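Local coordinates for type III pantothenate kinase (Campylobacter jejuni, PDB 2NRH), which probably phosphorylates pantothenate with ATP, the first step of coenzyme A biosynthesis, as a homodimeric kinase that depends on a monovalent cation, at residues I111-I115 with A116-K120; K119-Y122 with S123-S126. The protein carries 2 engineered substitutions. All blocks are in the same frame, centred on the assembly; numbering follows the deposited sequence.

The two contacts divide helix 115-125 between them. Contact 1 (111-115 with 116-120) covers its first turns and the end of strand 105-113 that leads into it; contact 2 (119-122 with 123-126) covers its last turns, about 10 Å further on between centres. Lys119 and Lys120 belong to both. Each contact is partly buried, but contact 1 lies nearer the centre of the chain, about 13 Å away against 23 Å. Its main side-chain feature is a proline ring against a tyrosine, whereas contact 2 rests on successive backbone bonds with looser aliphatic touches. Both reach the second subunit: contact 1 mostly by packing, contact 2 also through the polar ends of His124 and, weakly, Tyr122.

Contact 1 (I111-I115 with A116-K120); sequences ILPGI and ANYKK
Pro113 lies across one face of the Tyr118 ring, the two side chains meeting at about a right angle. Its CB stands 4.2 Å from the centroid of the Tyr118 ring, 17° off the ring normal, a CH-pi contact displaced toward the rim. The proline ring then runs on toward the phenol end, where Pro113 CD comes within 3.6 Å of Tyr118 CZ. With Tyr118 CG anti to its carbonyl carbon (chi1 -84°), the ring is carried back over the strand end, far enough for Tyr118 OH to touch Leu112 CG at 3.9 Å. The same tyrosine is held by its backbone: Tyr118 N donates to Gly114 O (3.1 Å), and Lys119 N to Ile115 O in the next step of the helix. Val154 of helix 146-165 and Phe133 also pack on Tyr118, while Tyr122 of the second subunit packs on Pro113. This buried side contrasts with Ala116 and Lys119, which are exposed; the Lys119 chain, bent at its outer torsions, carries its ammonium clear of residues 111-115. Asn117, partly exposed, meets Gly114 O with its CB (3.4 Å), and its side chain lies about 5 Å from that of Ser94, a predicted ATP-binding residue. Gly114, at the N-cap, marks the passage from the third strand of this sheet (105-113) into helix 115-125, consistent with the beta-beta-beta-alpha succession of an ASKHA (actin-like ATPase) domain.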
# COMPACT_ATOMS: atom_id res chain seq x y z
N ILE B 111 -5.15 4.18 -7.36
CA ILE B 111 -3.75 4.46 -7.04
C ILE B 111 -3.29 3.70 -5.81
O ILE B 111 -4.01 3.51 -4.75
CB ILE B 111 -3.47 6.03 -6.86
CG1 ILE B 111 -4.05 6.83 -8.01
CG2 ILE B 111 -1.97 6.34 -6.62
CD1 ILE B 111 -4.19 8.27 -7.67
N LEU B 112 -2.06 3.26 -5.93
CA LEU B 112 -1.43 2.52 -4.84
C LEU B 112 -0.07 3.13 -4.56
O LEU B 112 0.54 3.71 -5.47
CB LEU B 112 -1.27 1.08 -5.36
CG LEU B 112 -2.17 -0.11 -4.99
CD1 LEU B 112 -3.50 0.27 -4.66
CD2 LEU B 112 -2.16 -1.20 -6.05
N PRO B 113 0.49 2.94 -3.37
CA PRO B 113 1.92 3.36 -3.36
C PRO B 113 2.79 2.53 -4.32
O PRO B 113 2.47 1.34 -4.59
CB PRO B 113 2.38 3.12 -1.89
CG PRO B 113 1.11 2.98 -1.08
CD PRO B 113 0.13 2.29 -2.10
N GLY B 114 3.82 3.17 -4.87
CA GLY B 114 4.92 2.45 -5.49
C GLY B 114 5.64 1.56 -4.50
O GLY B 114 5.58 1.77 -3.29
N ILE B 115 6.30 0.54 -5.02
CA ILE B 115 6.95 -0.51 -4.23
C ILE B 115 8.04 0.00 -3.28
O ILE B 115 8.07 -0.41 -2.09
CB ILE B 115 7.51 -1.65 -5.16
CG1 ILE B 115 6.34 -2.33 -5.89
CG2 ILE B 115 8.32 -2.69 -4.39
CD1 ILE B 115 6.82 -3.41 -6.83
N ALA B 116 8.91 0.89 -3.77
CA ALA B 116 9.91 1.56 -2.92
C ALA B 116 9.23 2.24 -1.76
O ALA B 116 9.70 2.16 -0.63
CB ALA B 116 10.78 2.60 -3.72
N ASN B 117 8.09 2.88 -2.01
CA ASN B 117 7.37 3.60 -0.94
C ASN B 117 6.79 2.70 0.12
O ASN B 117 6.84 3.07 1.26
CB ASN B 117 6.33 4.55 -1.50
CG ASN B 117 6.95 5.89 -1.86
OD1 ASN B 117 8.11 6.21 -1.48
ND2 ASN B 117 6.20 6.69 -2.60
N TYR B 118 6.26 1.53 -0.26
CA TYR B 118 5.86 0.48 0.70
C TYR B 118 7.03 0.12 1.63
O TYR B 118 6.84 0.05 2.82
CB TYR B 118 5.42 -0.80 -0.03
CG TYR B 118 3.99 -0.85 -0.50
CD1 TYR B 118 2.92 -1.03 0.40
CD2 TYR B 118 3.69 -0.79 -1.88
CE1 TYR B 118 1.58 -1.10 -0.06
CE2 TYR B 118 2.33 -0.88 -2.35
CZ TYR B 118 1.29 -1.04 -1.42
OH TYR B 118 -0.05 -1.15 -1.88
N LYS B 119 8.20 -0.10 1.05
CA LYS B 119 9.47 -0.35 1.78
C LYS B 119 9.79 0.76 2.75
O LYS B 119 10.06 0.46 3.89
CB LYS B 119 10.63 -0.46 0.77
CG LYS B 119 11.66 -1.56 0.98
CD LYS B 119 12.47 -1.70 -0.33
CE LYS B 119 13.91 -1.04 -0.30
NZ LYS B 119 15.11 -2.00 -0.14
N LYS B 120 9.70 2.04 2.34
CA LYS B 120 9.86 3.21 3.27
C LYS B 120 8.87 3.24 4.43
O LYS B 120 9.26 3.59 5.55
CB LYS B 120 9.70 4.59 2.58
CG LYS B 120 10.96 5.19 1.97
CD LYS B 120 10.74 6.62 1.38
CE LYS B 120 10.31 7.68 2.50
NZ LYS B 120 10.45 9.17 2.07

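Contact 2 (K119-Y122 with S123-S126); sequences KKIY and SHIS
Ile121 O accepts the shortest hydrogen bond here, from Ile125 N at 2.8 Å. The side chain of Ile125 folds back over the same oxygen: CG1 is anti to its own carbonyl carbon (chi1 -59°), which brings Ile125 CG1 to 3.2 Å from Ile121 O. Bonds from His124 N to Lys120 O (3.0 Å) and from Ser126 N to Tyr122 O (2.9 Å) follow the same i to i+4 pattern, as does a weak one from Ser123 N to Lys119 O. At Ser126 the backbone turns out of the helix, yet its N-H still closes the last turn on Tyr122 O.

Between side chains the touches are looser. Ile121 CD1 reaches the imidazole at His124 CD2, 4.0 Å away, and Ile121 CG1 lies 4.3 Å from Ile125 CD1. That same methyl of Ile125 comes obliquely to the Tyr122 ring. The polar ends are engaged across the dimer: His124 NE2 is hydrogen-bonded to Lys120 NZ of the second subunit, and Tyr122 OH makes a weak bond to Ile111 O of that subunit. Ile121 packs on Ile121 of the partner chain. Helix 115-125 thus ends at the subunit interface, with Tyr122 also packed on Leu150 and Val154 of helix 146-165 in its own chain and Ile125 on Asn117 of the second subunit, near the start of that subunit's helix 115-125.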
# COMPACT_ATOMS: atom_id res chain seq x y z
N LYS B 119 8.20 -0.10 1.05
CA LYS B 119 9.47 -0.35 1.78
C LYS B 119 9.79 0.76 2.75
O LYS B 119 10.06 0.46 3.89
CB LYS B 119 10.63 -0.46 0.77
CG LYS B 119 11.66 -1.56 0.98
CD LYS B 119 12.47 -1.70 -0.33
CE LYS B 119 13.91 -1.04 -0.30
NZ LYS B 119 15.11 -2.00 -0.14
N LYS B 120 9.70 2.04 2.34
CA LYS B 120 9.86 3.21 3.27
C LYS B 120 8.87 3.24 4.43
O LYS B 120 9.26 3.59 5.55
CB LYS B 120 9.70 4.59 2.58
CG LYS B 120 10.96 5.19 1.97
CD LYS B 120 10.74 6.62 1.38
CE LYS B 120 10.31 7.68 2.50
NZ LYS B 120 10.45 9.17 2.07
N ILE B 121 7.57 3.00 4.16
CA ILE B 121 6.61 3.12 5.26
C ILE B 121 6.75 1.99 6.28
O ILE B 121 6.58 2.25 7.45
CB ILE B 121 5.13 3.41 4.83
CG1 ILE B 121 4.30 3.98 6.01
CG2 ILE B 121 4.47 2.17 4.22
CD1 ILE B 121 4.39 5.59 6.33
N TYR B 122 7.10 0.78 5.86
CA TYR B 122 7.37 -0.32 6.81
C TYR B 122 8.47 0.08 7.81
O TYR B 122 8.28 0.04 9.05
CB TYR B 122 7.75 -1.60 6.07
CG TYR B 122 6.57 -2.34 5.49
CD1 TYR B 122 5.38 -2.54 6.25
CD2 TYR B 122 6.63 -2.89 4.22
CE1 TYR B 122 4.28 -3.27 5.72
CE2 TYR B 122 5.56 -3.60 3.70
CZ TYR B 122 4.37 -3.78 4.45
OH TYR B 122 3.33 -4.54 3.88
N SER B 123 9.60 0.54 7.25
CA SER B 123 10.65 1.19 8.04
C SER B 123 10.22 2.32 8.96
O SER B 123 10.71 2.43 10.10
CB SER B 123 11.76 1.70 7.12
OG SER B 123 12.51 0.59 6.68
N HIS B 124 9.34 3.20 8.48
CA HIS B 124 8.89 4.28 9.36
C HIS B 124 8.07 3.64 10.49
O HIS B 124 8.16 4.04 11.65
CB HIS B 124 8.10 5.32 8.58
CG HIS B 124 7.34 6.28 9.45
ND1 HIS B 124 7.90 7.45 9.94
CD2 HIS B 124 6.08 6.24 9.95
CE1 HIS B 124 7.02 8.09 10.68
NE2 HIS B 124 5.91 7.37 10.71
N ILE B 125 7.28 2.62 10.18
CA ILE B 125 6.52 1.96 11.25
C ILE B 125 7.44 1.29 12.33
O ILE B 125 7.28 1.49 13.53
CB ILE B 125 5.46 0.96 10.69
CG1 ILE B 125 4.45 1.66 9.76
CG2 ILE B 125 4.69 0.32 11.88
CD1 ILE B 125 3.66 0.72 8.81
N SER B 126 8.37 0.45 11.89
CA SER B 126 9.25 -0.23 12.83
C SER B 126 10.52 -0.75 12.15
O SER B 126 10.48 -1.17 10.97
CB SER B 126 8.52 -1.37 13.57
OG SER B 126 9.28 -1.90 14.65